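Putative acyl-[acyl-carrier-protein]--UDP-N-acetylglucosamine O-acyltransferase (Bacteroides fragilis, PDB 4R36) probably catalyses the transfer of an acyl chain from acyl carrier protein to UDP-N-acetylglucosamine, the reaction that opens lipid A synthesis in this enzyme family. Local coordinates at residues V50-N55 with S68-G73; L89-E94 with I112-A117; D102-R107 with T122-N127; E132-A137 with T152-E157. All coordinates share one frame; numbering follows the deposited sequence.

Contact 1 (V50-N55 with S68-G73); sequences VVIGDN and SRIGNG
Ser68 to Gly73 run beside Val50 to Asn55, one coil further along the left-handed parallel beta-helix, in the same direction and residue for residue. Ser68 gives its carbonyl O to Val51 N at 3.0 Å, while its hydroxyl turns to the Leu65 carbonyl. Arg69 NH1 grips the same Ser68 O from the opposite face of its plane at 2.9 Å. The arginine chain doubles back at its second torsion (chi2 -75°), which brings the guanidinium beside the start of the strand, where NH2 also meets Asn49 OD1. Val51 CG2 lies over one face of this group and 3.8 Å from Arg69 CD. Ile70 N then donates to Val51 O at 2.8 Å, and Ile70 O receives Gly53 N. The Ile70 side chain lies alongside that of Ile52, pointing the same way, with Ile52 CG1 4.0 Å from Ile70 CD1; Ile64 and Ile100 also touch Ile70 in the aliphatic interior. Gly71 O takes a weak second bond from Gly53 N, an approach possible because Gly53 has no side chain. Asn72 lies alongside Asp54, amide and carboxylate 16° apart, and its OD1 accepts Asp54 N at 2.8 Å; Asp54 OD1 is held by Glu36 N. Gly73 completes the pairing: its N donates to Asp54 O, and its CA approaches Asn55 O at 3.0 Å.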
loop_
_atom_site.group_PDB
_atom_site.type_symbol
_atom_site.label_atom_id
_atom_site.label_comp_id
_atom_site.label_asym_id
_atom_site.label_seq_id
_atom_site.Cartn_x
_atom_site.Cartn_y
_atom_site.Cartn_z
ATOM N N VAL A 50 27.956 -6.023 -4.333
ATOM C CA VAL A 50 26.920 -5.777 -5.323
ATOM C C VAL A 50 27.500 -6.170 -6.678
ATOM O O VAL A 50 28.684 -5.831 -6.986
ATOM C CB VAL A 50 26.485 -4.302 -5.312
ATOM C CG1 VAL A 50 25.744 -3.958 -6.605
ATOM C CG2 VAL A 50 25.710 -3.945 -4.027
ATOM N N VAL A 51 26.680 -6.849 -7.490
ATOM C CA VAL A 51 26.952 -7.099 -8.888
ATOM C C VAL A 51 25.830 -6.560 -9.747
ATOM O O VAL A 51 24.661 -6.880 -9.514
ATOM C CB VAL A 51 27.149 -8.590 -9.145
ATOM C CG1 VAL A 51 27.508 -8.877 -10.589
ATOM C CG2 VAL A 51 28.202 -9.104 -8.157
ATOM N N ILE A 52 26.197 -5.722 -10.709
ATOM C CA ILE A 52 25.290 -5.116 -11.681
ATOM C C ILE A 52 25.824 -5.396 -13.083
ATOM O O ILE A 52 27.009 -5.070 -13.416
ATOM C CB ILE A 52 25.165 -3.587 -11.435
ATOM C CG1 ILE A 52 24.485 -3.275 -10.086
ATOM C CG2 ILE A 52 24.428 -2.921 -12.568
ATOM C CD1 ILE A 52 24.696 -1.867 -9.613
ATOM N N GLY A 53 24.969 -5.936 -13.934
ATOM C CA GLY A 53 25.278 -6.322 -15.316
ATOM C C GLY A 53 25.326 -5.167 -16.271
ATOM O O GLY A 53 25.499 -4.018 -15.868
ATOM N N ASP A 54 25.151 -5.466 -17.541
ATOM C CA ASP A 54 25.225 -4.454 -18.597
ATOM C C ASP A 54 23.914 -3.830 -18.913
ATOM O O ASP A 54 22.854 -4.424 -18.681
ATOM C CB ASP A 54 25.714 -5.089 -19.888
ATOM C CG ASP A 54 27.123 -5.707 -19.741
ATOM O OD1 ASP A 54 27.939 -5.286 -18.871
ATOM O OD2 ASP A 54 27.341 -6.672 -20.488
ATOM N N ASN A 55 23.970 -2.640 -19.478
ATOM C CA ASN A 55 22.759 -1.979 -20.081
ATOM C C ASN A 55 21.641 -1.736 -19.023
ATOM O O ASN A 55 20.490 -1.927 -19.294
ATOM C CB ASN A 55 22.182 -2.753 -21.258
ATOM C CG ASN A 55 23.219 -3.056 -22.341
ATOM O OD1 ASN A 55 23.983 -2.202 -22.709
ATOM N ND2 ASN A 55 23.214 -4.242 -22.842
ATOM N N SER A 68 23.066 -7.568 -3.403
ATOM C CA SER A 68 22.284 -7.483 -4.639
ATOM C C SER A 68 23.024 -8.022 -5.830
ATOM O O SER A 68 24.260 -7.848 -5.944
ATOM C CB SER A 68 21.902 -6.068 -4.949
ATOM O OG SER A 68 21.142 -5.443 -3.901
ATOM N N ARG A 69 22.256 -8.665 -6.717
ATOM C CA ARG A 69 22.728 -9.205 -7.954
ATOM C C ARG A 69 21.734 -8.842 -9.021
ATOM O O ARG A 69 20.548 -9.258 -8.966
ATOM C CB ARG A 69 22.830 -10.705 -7.861
ATOM C CG ARG A 69 23.646 -11.254 -6.695
ATOM C CD ARG A 69 25.144 -11.077 -6.918
ATOM N NE ARG A 69 25.908 -11.603 -5.804
ATOM C CZ ARG A 69 26.375 -10.915 -4.771
ATOM N NH1 ARG A 69 26.139 -9.627 -4.628
ATOM N NH2 ARG A 69 27.095 -11.546 -3.845
ATOM N N ILE A 70 22.187 -8.044 -9.971
ATOM C CA ILE A 70 21.386 -7.515 -11.004
ATOM C C ILE A 70 21.937 -7.924 -12.351
ATOM O O ILE A 70 23.140 -7.737 -12.652
ATOM C CB ILE A 70 21.277 -5.982 -10.843
ATOM C CG1 ILE A 70 20.488 -5.663 -9.537
ATOM C CG2 ILE A 70 20.643 -5.327 -12.055
ATOM C CD1 ILE A 70 20.713 -4.261 -9.048
ATOM N N GLY A 71 21.047 -8.436 -13.189
ATOM C CA GLY A 71 21.400 -8.851 -14.553
ATOM C C GLY A 71 21.567 -7.745 -15.542
ATOM O O GLY A 71 22.104 -6.678 -15.223
ATOM N N ASN A 72 21.083 -7.986 -16.749
ATOM C CA ASN A 72 21.231 -6.979 -17.836
ATOM C C ASN A 72 19.940 -6.345 -18.304
ATOM O O ASN A 72 18.891 -6.989 -18.315
ATOM C CB ASN A 72 21.827 -7.650 -19.085
ATOM C CG ASN A 72 23.119 -8.387 -18.769
ATOM O OD1 ASN A 72 23.996 -7.907 -18.071
ATOM N ND2 ASN A 72 23.211 -9.572 -19.278
ATOM N N GLY A 73 20.008 -5.102 -18.739
ATOM C CA GLY A 73 18.883 -4.505 -19.423
ATOM C C GLY A 73 17.708 -4.033 -18.515
ATOM O O GLY A 73 16.622 -3.785 -18.986
#

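Contact 2 (L89-E94 with I112-A117); sequences LKFKGE and INRGTA
Glu94 and Arg114 fasten two loops to each other, yet their charged groups do not meet. From CB, the Glu94 side chain sets off with CG between its own backbone N and carbonyl carbon (chi1 63°), and CG passes 3.6 Å from Ala117 N. A bend at the next torsion brings CD within 4.1 Å of Ala117 CB. OE2 accepts Ala117 N at 2.8 Å on its anti side and also touches the CA and CB of Thr116. OE1, met on its syn side, takes Lys92 N from its own loop. The backbone O of Glu94 receives Arg114 NH1 at 3.0 Å, in both the carbonyl and the guanidinium plane; NH1 is shared with Ser96 OG. Arg114 NH2 donates to a water that is also hydrogen-bonded to Gly93 O. The Phe91 ring stands almost upright on the guanidinium (planes 85° apart): its CZ lies over the guanidinium face, 3.9 Å from Arg114 NH2, and Gly93 N lies over one ring face. Leu89 and Lys90 of this loop bind UDP-N-acetylglucosamine, and the Thr116 side chain is close to that of His138, another residue that binds this substrate. Each charge is thus met by uncharged groups within this contact: backbone N-H groups for Glu94, carbonyl and water oxygens for Arg114, consistent with directional bonds, rather than a salt bridge, fixing the loop.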
loop_
_atom_site.group_PDB
_atom_site.type_symbol
_atom_site.label_atom_id
_atom_site.label_comp_id
_atom_site.label_asym_id
_atom_site.label_seq_id
_atom_site.Cartn_x
_atom_site.Cartn_y
_atom_site.Cartn_z
ATOM N N LEU A 89 12.210 -11.789 11.595
ATOM C CA LEU A 89 12.953 -11.741 12.829
ATOM C C LEU A 89 13.776 -12.993 13.086
ATOM O O LEU A 89 14.605 -12.979 13.969
ATOM C CB LEU A 89 12.044 -11.463 14.008
ATOM C CG LEU A 89 11.459 -10.040 13.869
ATOM C CD1 LEU A 89 10.300 -9.832 14.816
ATOM C CD2 LEU A 89 12.536 -8.942 14.059
ATOM N N LYS A 90 13.564 -14.062 12.318
ATOM C CA LYS A 90 14.468 -15.214 12.393
ATOM C C LYS A 90 15.830 -14.974 11.746
ATOM O O LYS A 90 16.773 -15.752 11.954
ATOM C CB LYS A 90 13.816 -16.449 11.803
ATOM C CG LYS A 90 12.589 -16.903 12.584
ATOM C CD LYS A 90 12.055 -18.237 12.087
ATOM C CE LYS A 90 11.736 -18.261 10.602
ATOM N NZ LYS A 90 10.709 -17.232 10.221
ATOM N N PHE A 91 15.966 -13.884 10.984
ATOM C CA PHE A 91 17.230 -13.552 10.361
ATOM C C PHE A 91 18.259 -13.258 11.442
ATOM O O PHE A 91 17.968 -12.508 12.343
ATOM C CB PHE A 91 17.073 -12.336 9.452
ATOM C CG PHE A 91 18.312 -11.879 8.798
ATOM C CD1 PHE A 91 18.846 -12.584 7.746
ATOM C CD2 PHE A 91 18.912 -10.659 9.188
ATOM C CE1 PHE A 91 20.021 -12.139 7.123
ATOM C CE2 PHE A 91 20.062 -10.210 8.549
ATOM C CZ PHE A 91 20.610 -10.947 7.484
ATOM N N LYS A 92 19.469 -13.810 11.304
ATOM C CA LYS A 92 20.541 -13.611 12.305
ATOM C C LYS A 92 21.819 -13.137 11.648
ATOM O O LYS A 92 22.855 -13.391 12.169
ATOM C CB LYS A 92 20.920 -14.935 12.970
ATOM C CG LYS A 92 19.811 -15.741 13.553
ATOM C CD LYS A 92 19.245 -15.009 14.754
ATOM C CE LYS A 92 18.396 -15.939 15.614
ATOM N NZ LYS A 92 17.298 -15.136 16.222
ATOM N N GLY A 93 21.751 -12.422 10.536
ATOM C CA GLY A 93 22.903 -11.809 9.913
ATOM C C GLY A 93 23.633 -12.735 8.957
ATOM O O GLY A 93 24.678 -12.355 8.434
ATOM N N GLU A 94 23.091 -13.914 8.676
ATOM C CA GLU A 94 23.648 -14.802 7.641
ATOM C C GLU A 94 23.803 -14.101 6.316
ATOM O O GLU A 94 23.072 -13.140 6.013
ATOM C CB GLU A 94 22.810 -16.104 7.486
ATOM C CG GLU A 94 21.350 -15.935 7.027
ATOM C CD GLU A 94 20.349 -15.748 8.147
ATOM O OE1 GLU A 94 20.714 -15.233 9.224
ATOM O OE2 GLU A 94 19.109 -16.091 7.949
ATOM N N ILE A 112 12.949 -5.335 -2.650
ATOM C CA ILE A 112 13.308 -6.716 -2.795
ATOM C C ILE A 112 14.350 -7.055 -1.727
ATOM O O ILE A 112 15.526 -6.730 -1.868
ATOM C CB ILE A 112 13.809 -7.049 -4.213
ATOM C CG1 ILE A 112 12.852 -6.542 -5.294
ATOM C CG2 ILE A 112 14.084 -8.533 -4.377
ATOM C CD1 ILE A 112 13.338 -6.688 -6.717
ATOM N N ASN A 113 13.915 -7.714 -0.663
ATOM C CA ASN A 113 14.815 -8.022 0.410
ATOM C C ASN A 113 15.677 -9.237 0.022
ATOM O O ASN A 113 15.221 -10.154 -0.655
ATOM C CB ASN A 113 14.085 -8.344 1.729
ATOM C CG ASN A 113 13.142 -7.256 2.275
ATOM O OD1 ASN A 113 12.317 -7.585 3.131
ATOM N ND2 ASN A 113 13.254 -6.028 1.843
ATOM N N ARG A 114 16.912 -9.287 0.529
ATOM C CA ARG A 114 17.705 -10.468 0.413
ATOM C C ARG A 114 17.211 -11.620 1.241
ATOM O O ARG A 114 16.283 -11.498 2.092
ATOM C CB ARG A 114 19.199 -10.166 0.689
ATOM C CG ARG A 114 19.630 -9.767 2.092
ATOM C CD ARG A 114 21.134 -9.439 1.966
ATOM N NE ARG A 114 21.810 -8.978 3.180
ATOM C CZ ARG A 114 22.477 -9.738 4.060
ATOM N NH1 ARG A 114 22.479 -11.030 3.995
ATOM N NH2 ARG A 114 23.099 -9.168 5.084
ATOM N N GLY A 115 17.811 -12.768 1.017
ATOM C CA GLY A 115 17.317 -14.033 1.603
ATOM C C GLY A 115 17.671 -14.286 3.090
ATOM O O GLY A 115 18.358 -13.489 3.727
ATOM N N THR A 116 17.192 -15.417 3.605
ATOM C CA THR A 116 17.541 -15.906 4.942
ATOM C C THR A 116 18.182 -17.304 4.776
ATOM O O THR A 116 18.211 -17.855 3.679
ATOM C CB THR A 116 16.327 -16.082 5.846
ATOM O OG1 THR A 116 15.484 -17.149 5.359
ATOM C CG2 THR A 116 15.563 -14.814 6.003
ATOM N N ALA A 117 18.590 -17.916 5.884
ATOM C CA ALA A 117 19.118 -19.284 5.861
ATOM C C ALA A 117 18.115 -20.300 5.345
ATOM O O ALA A 117 18.472 -21.393 4.974
ATOM C CB ALA A 117 19.552 -19.689 7.259
HETATM O O HOH W 1 25.027 -10.741 6.323
#

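Contact 3 (D102-R107 with T122-N127); sequences DNNLIR and TIVGNN
The Asp102 backbone makes two hydrogen bonds, its N to Asn126 OD1 and its O from Asn127 N, both at 2.8 Å. A third comes from the buried Asn104, whose ND2 reaches Gly125 O at 2.9 Å with that oxygen in the amide plane. The Asn104 amide bridges onward, since OD1 takes Asn128 N just past the second segment. Flat polar groups also lie in register. The Asp102 carboxylate and Asn126 amide run side by side, pointing the same way, their planes 13° apart. Asn103 and Asn127 repeat this with amides 19° apart, Asn127 OD1 resting 3.2 Å from Asn103 CB. Weaker C-H contacts add to these, Asn127 CA approaching Asn103 O at 3.4 Å. Of the strand residues, Val124 brings its CG1 methyl up to Asn104 OD1. Asn127 also borders a bound 2-(2-methoxyethoxy)ethanol. Beyond the pair, Asp102 OD1 holds Asn72 N, and Asn126 N is held by Asn144 OD1. Asp102, Asn126 and Asn144 thus form a column in which each side-chain oxygen accepts a backbone N-H of the coil before, at a turn of the left-handed beta-helix built from hexapeptide repeats.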
loop_
_atom_site.group_PDB
_atom_site.type_symbol
_atom_site.label_atom_id
_atom_site.label_comp_id
_atom_site.label_asym_id
_atom_site.label_seq_id
_atom_site.Cartn_x
_atom_site.Cartn_y
_atom_site.Cartn_z
ATOM N N ASP A 102 17.150 -10.223 -16.127
ATOM C CA ASP A 102 17.270 -9.300 -17.248
ATOM C C ASP A 102 15.989 -8.671 -17.641
ATOM O O ASP A 102 14.887 -9.315 -17.557
ATOM C CB ASP A 102 17.778 -10.038 -18.508
ATOM C CG ASP A 102 19.095 -10.782 -18.273
ATOM O OD1 ASP A 102 19.921 -10.378 -17.462
ATOM O OD2 ASP A 102 19.255 -11.810 -18.940
ATOM N N ASN A 103 16.106 -7.436 -18.129
ATOM C CA ASN A 103 15.026 -6.777 -18.768
ATOM C C ASN A 103 13.806 -6.573 -17.845
ATOM O O ASN A 103 12.677 -6.538 -18.319
ATOM C CB ASN A 103 14.579 -7.531 -20.036
ATOM C CG ASN A 103 15.734 -7.855 -20.963
ATOM O OD1 ASN A 103 15.890 -8.988 -21.420
ATOM N ND2 ASN A 103 16.556 -6.890 -21.198
ATOM N N ASN A 104 14.021 -6.304 -16.564
ATOM C CA ASN A 104 12.894 -6.068 -15.666
ATOM C C ASN A 104 12.677 -4.590 -15.529
ATOM O O ASN A 104 13.639 -3.798 -15.626
ATOM C CB ASN A 104 13.224 -6.625 -14.290
ATOM C CG ASN A 104 13.334 -8.144 -14.288
ATOM O OD1 ASN A 104 12.339 -8.839 -14.433
ATOM N ND2 ASN A 104 14.584 -8.678 -14.187
ATOM N N LEU A 105 11.450 -4.249 -15.165
ATOM C CA LEU A 105 11.065 -2.914 -14.835
ATOM C C LEU A 105 10.713 -2.909 -13.366
ATOM O O LEU A 105 9.713 -3.500 -12.988
ATOM C CB LEU A 105 9.878 -2.485 -15.687
ATOM C CG LEU A 105 10.144 -2.528 -17.219
ATOM C CD1 LEU A 105 8.865 -2.354 -18.011
ATOM C CD2 LEU A 105 11.168 -1.468 -17.582
ATOM N N ILE A 106 11.580 -2.332 -12.536
ATOM C CA ILE A 106 11.471 -2.300 -11.109
ATOM C C ILE A 106 11.067 -0.850 -10.714
ATOM O O ILE A 106 11.870 0.083 -10.689
ATOM C CB ILE A 106 12.815 -2.670 -10.422
ATOM C CG1 ILE A 106 13.372 -4.003 -10.984
ATOM C CG2 ILE A 106 12.668 -2.687 -8.927
ATOM C CD1 ILE A 106 12.514 -5.205 -10.800
ATOM N N ARG A 107 9.775 -0.679 -10.411
ATOM C CA ARG A 107 9.202 0.663 -10.292
ATOM C C ARG A 107 9.498 1.276 -8.936
ATOM O O ARG A 107 10.133 0.688 -8.056
ATOM C CB ARG A 107 7.675 0.588 -10.597
ATOM C CG ARG A 107 7.316 0.174 -12.047
ATOM C CD ARG A 107 7.923 1.064 -13.129
ATOM N NE ARG A 107 7.566 2.467 -12.933
ATOM C CZ ARG A 107 7.062 3.277 -13.868
ATOM N NH1 ARG A 107 6.934 2.887 -15.150
ATOM N NH2 ARG A 107 6.751 4.519 -13.536
ATOM N N THR A 122 16.813 -14.406 -2.620
ATOM C CA THR A 122 15.534 -13.870 -3.139
ATOM C C THR A 122 15.811 -13.676 -4.626
ATOM O O THR A 122 16.775 -13.038 -5.011
ATOM C CB THR A 122 15.189 -12.550 -2.455
ATOM O OG1 THR A 122 15.242 -12.752 -1.043
ATOM C CG2 THR A 122 13.802 -12.077 -2.899
ATOM N N ILE A 123 14.977 -14.257 -5.473
ATOM C CA ILE A 123 15.215 -14.275 -6.911
ATOM C C ILE A 123 14.017 -13.839 -7.719
ATOM O O ILE A 123 12.926 -14.425 -7.600
ATOM C CB ILE A 123 15.601 -15.675 -7.397
ATOM C CG1 ILE A 123 16.887 -16.166 -6.662
ATOM C CG2 ILE A 123 15.738 -15.743 -8.920
ATOM C CD1 ILE A 123 17.221 -17.625 -6.904
ATOM N N VAL A 124 14.247 -12.836 -8.569
ATOM C CA VAL A 124 13.334 -12.392 -9.615
ATOM C C VAL A 124 14.003 -12.690 -10.968
ATOM O O VAL A 124 15.201 -12.457 -11.118
ATOM C CB VAL A 124 13.093 -10.904 -9.508
ATOM C CG1 VAL A 124 12.244 -10.358 -10.658
ATOM C CG2 VAL A 124 12.382 -10.545 -8.217
ATOM N N GLY A 125 13.245 -13.306 -11.888
ATOM C CA GLY A 125 13.700 -13.727 -13.220
ATOM C C GLY A 125 13.833 -12.598 -14.233
ATOM O O GLY A 125 14.383 -11.520 -13.916
ATOM N N ASN A 126 13.299 -12.839 -15.436
ATOM C CA ASN A 126 13.499 -11.916 -16.535
ATOM C C ASN A 126 12.188 -11.324 -17.027
ATOM O O ASN A 126 11.136 -11.984 -16.939
ATOM C CB ASN A 126 14.151 -12.655 -17.681
ATOM C CG ASN A 126 15.390 -13.403 -17.269
ATOM O OD1 ASN A 126 16.279 -12.893 -16.527
ATOM N ND2 ASN A 126 15.480 -14.619 -17.732
ATOM N N ASN A 127 12.232 -10.103 -17.557
ATOM C CA ASN A 127 11.088 -9.557 -18.315
ATOM C C ASN A 127 9.836 -9.405 -17.404
ATOM O O ASN A 127 8.719 -9.577 -17.882
ATOM C CB ASN A 127 10.737 -10.392 -19.558
ATOM C CG ASN A 127 11.974 -10.677 -20.424
ATOM O OD1 ASN A 127 12.549 -9.803 -20.935
ATOM N ND2 ASN A 127 12.321 -11.905 -20.581
#

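Contact 4 (E132-A137 with T152-E157); sequences EGVHVA and TKMAGE. With ACT (acetate ion), chain D.
Neighbouring coils of the left-handed beta-helix pair here as parallel strands, His135 against Lys153 on the face toward the next subunit and Val136 against Met154 on the inner one. His135 N donates to Thr152 O, Met154 N to His135 O at 2.9 Å, and Ala137 N to Met154 O. On the inner face the Met154 thioether turns at its last torsion (chi3 -75°), bringing CE against Val134. CE sits only 3.4 Å from Val134 CG1, tighter than usual, and 4.0 Å from Val136 CG2; Val148 and Ile142 also touch this methionine. On the outer face Lys153 bends at its second torsion, passes His135 CB with CD at 3.8 Å and runs on extended, so that NZ reaches Gly133 O at 3.0 Å. NZ also holds Ser151 OG and forms a salt bridge with Glu132 of the second subunit. The His135 ring is held at both nitrogens: ND1 bonds Thr111 OG1, while NE2 donates to acetate OXT at 2.7 Å, near the ring plane. Ala137 CB touches the same acetate oxygen at 3.3 Å, and Asn150 of the second subunit binds this ion, probably from the crystallisation liquor, too. His138, which binds UDP-N-acetylglucosamine, follows directly. The buried ammonium thus has a backbone carbonyl, a hydroxyl and a carboxylate around it, so its charge is probably well compensated, and the pairing of two coils is joined to the packing of subunits.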
loop_
_atom_site.group_PDB
_atom_site.type_symbol
_atom_site.label_atom_id
_atom_site.label_comp_id
_atom_site.label_asym_id
_atom_site.label_seq_id
_atom_site.Cartn_x
_atom_site.Cartn_y
_atom_site.Cartn_z
ATOM N N GLU A 132 4.837 0.052 -8.750
ATOM C CA GLU A 132 5.358 0.795 -7.568
ATOM C C GLU A 132 4.887 0.192 -6.281
ATOM O O GLU A 132 3.742 -0.298 -6.191
ATOM C CB GLU A 132 5.033 2.274 -7.626
ATOM C CG GLU A 132 3.554 2.671 -7.564
ATOM C CD GLU A 132 2.927 2.592 -6.160
ATOM O OE1 GLU A 132 3.653 2.745 -5.138
ATOM O OE2 GLU A 132 1.667 2.459 -6.118
ATOM N N GLY A 133 5.789 0.195 -5.302
ATOM C CA GLY A 133 5.521 -0.225 -3.980
ATOM C C GLY A 133 5.400 -1.744 -3.745
ATOM O O GLY A 133 5.198 -2.202 -2.588
ATOM N N VAL A 134 5.549 -2.513 -4.789
ATOM C CA VAL A 134 5.574 -3.961 -4.656
ATOM C C VAL A 134 6.679 -4.405 -3.703
ATOM O O VAL A 134 7.768 -3.816 -3.691
ATOM C CB VAL A 134 5.721 -4.660 -6.026
ATOM C CG1 VAL A 134 6.181 -6.155 -5.900
ATOM C CG2 VAL A 134 4.432 -4.632 -6.783
ATOM N N HIS A 135 6.344 -5.332 -2.819
ATOM C CA HIS A 135 7.287 -5.934 -1.899
ATOM C C HIS A 135 7.570 -7.392 -2.234
ATOM O O HIS A 135 6.617 -8.251 -2.360
ATOM C CB HIS A 135 6.811 -5.786 -0.469
ATOM C CG HIS A 135 7.680 -6.480 0.540
ATOM N ND1 HIS A 135 8.880 -5.957 0.967
ATOM C CD2 HIS A 135 7.521 -7.653 1.202
ATOM C CE1 HIS A 135 9.411 -6.762 1.859
ATOM N NE2 HIS A 135 8.630 -7.820 1.990
ATOM N N VAL A 136 8.860 -7.717 -2.314
ATOM C CA VAL A 136 9.300 -9.118 -2.490
ATOM C C VAL A 136 10.124 -9.559 -1.274
ATOM O O VAL A 136 11.196 -9.018 -1.038
ATOM C CB VAL A 136 10.150 -9.258 -3.756
ATOM C CG1 VAL A 136 10.506 -10.718 -4.008
ATOM C CG2 VAL A 136 9.443 -8.726 -4.980
ATOM N N ALA A 137 9.549 -10.472 -0.484
ATOM C CA ALA A 137 10.100 -10.825 0.775
ATOM C C ALA A 137 11.237 -11.798 0.591
ATOM O O ALA A 137 11.432 -12.367 -0.487
ATOM C CB ALA A 137 9.057 -11.406 1.682
ATOM N N THR A 152 1.487 -4.690 -4.371
ATOM C CA THR A 152 1.269 -6.089 -4.005
ATOM C C THR A 152 2.389 -6.583 -3.118
ATOM O O THR A 152 3.548 -6.197 -3.316
ATOM C CB THR A 152 1.024 -6.914 -5.255
ATOM O OG1 THR A 152 -0.332 -6.679 -5.630
ATOM C CG2 THR A 152 1.273 -8.387 -5.048
ATOM N N LYS A 153 2.037 -7.395 -2.128
ATOM C CA LYS A 153 2.979 -7.905 -1.114
ATOM C C LYS A 153 3.141 -9.423 -1.240
ATOM O O LYS A 153 2.139 -10.238 -1.143
ATOM C CB LYS A 153 2.541 -7.522 0.305
ATOM C CG LYS A 153 1.991 -6.083 0.438
ATOM C CD LYS A 153 3.156 -5.132 0.175
ATOM C CE LYS A 153 2.751 -3.674 0.464
ATOM N NZ LYS A 153 3.725 -2.720 -0.068
ATOM N N MET A 154 4.353 -9.823 -1.592
ATOM C CA MET A 154 4.707 -11.239 -1.671
ATOM C C MET A 154 5.535 -11.632 -0.475
ATOM O O MET A 154 6.646 -11.109 -0.276
ATOM C CB MET A 154 5.423 -11.492 -2.975
ATOM C CG MET A 154 4.382 -11.491 -4.150
ATOM S SD MET A 154 5.210 -11.253 -5.672
ATOM C CE MET A 154 5.576 -9.472 -5.577
ATOM N N ALA A 155 4.957 -12.478 0.373
ATOM C CA ALA A 155 5.537 -12.833 1.647
ATOM C C ALA A 155 6.693 -13.860 1.444
ATOM O O ALA A 155 7.099 -14.201 0.321
ATOM C CB ALA A 155 4.453 -13.364 2.590
ATOM N N GLY A 156 7.270 -14.285 2.565
ATOM C CA GLY A 156 8.442 -15.130 2.549
ATOM C C GLY A 156 8.258 -16.414 1.763
ATOM O O GLY A 156 7.204 -17.052 1.882
ATOM N N GLU A 157 9.263 -16.754 0.969
ATOM C CA GLU A 157 9.361 -18.054 0.330
ATOM C C GLU A 157 8.177 -18.401 -0.580
ATOM O O GLU A 157 7.867 -19.570 -0.784
ATOM C CB GLU A 157 9.551 -19.191 1.396
ATOM C CG GLU A 157 10.816 -19.045 2.230
ATOM C CD GLU A 157 11.013 -20.042 3.353
ATOM O OE1 GLU A 157 11.358 -21.204 3.043
ATOM O OE2 GLU A 157 10.879 -19.628 4.544
HETATM C C ACT D . 7.946 -9.856 4.624
HETATM O O ACT D . 6.809 -9.578 4.122
HETATM O OXT ACT D . 8.990 -9.320 4.192
HETATM C CH3 ACT D . 8.131 -10.881 5.728
#

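In the fold
From the N terminus, contact 1 closes one full coil of the beta-helix and finishes before the others begin. The chain then leaves the coil in a projecting loop, which contact 2 joins to 112-117. Contact 3 opens inside that span and closes after it, so contacts 2 and 3 cross; no contact nests within another. Contact 4 follows in series, closing a later coil on another face of the prism. Contacts 1 and 3 touch at one turn through Asn72 and Asp102. Contact 2 meets contact 3 through Asn113 and Thr122, and contact 4 through Asn113 and Val136. Contacts 1, 3 and 4 join successive coils, contact 2 holds the projecting loop, and contacts 2, 3 and 4 also reach neighbouring subunits.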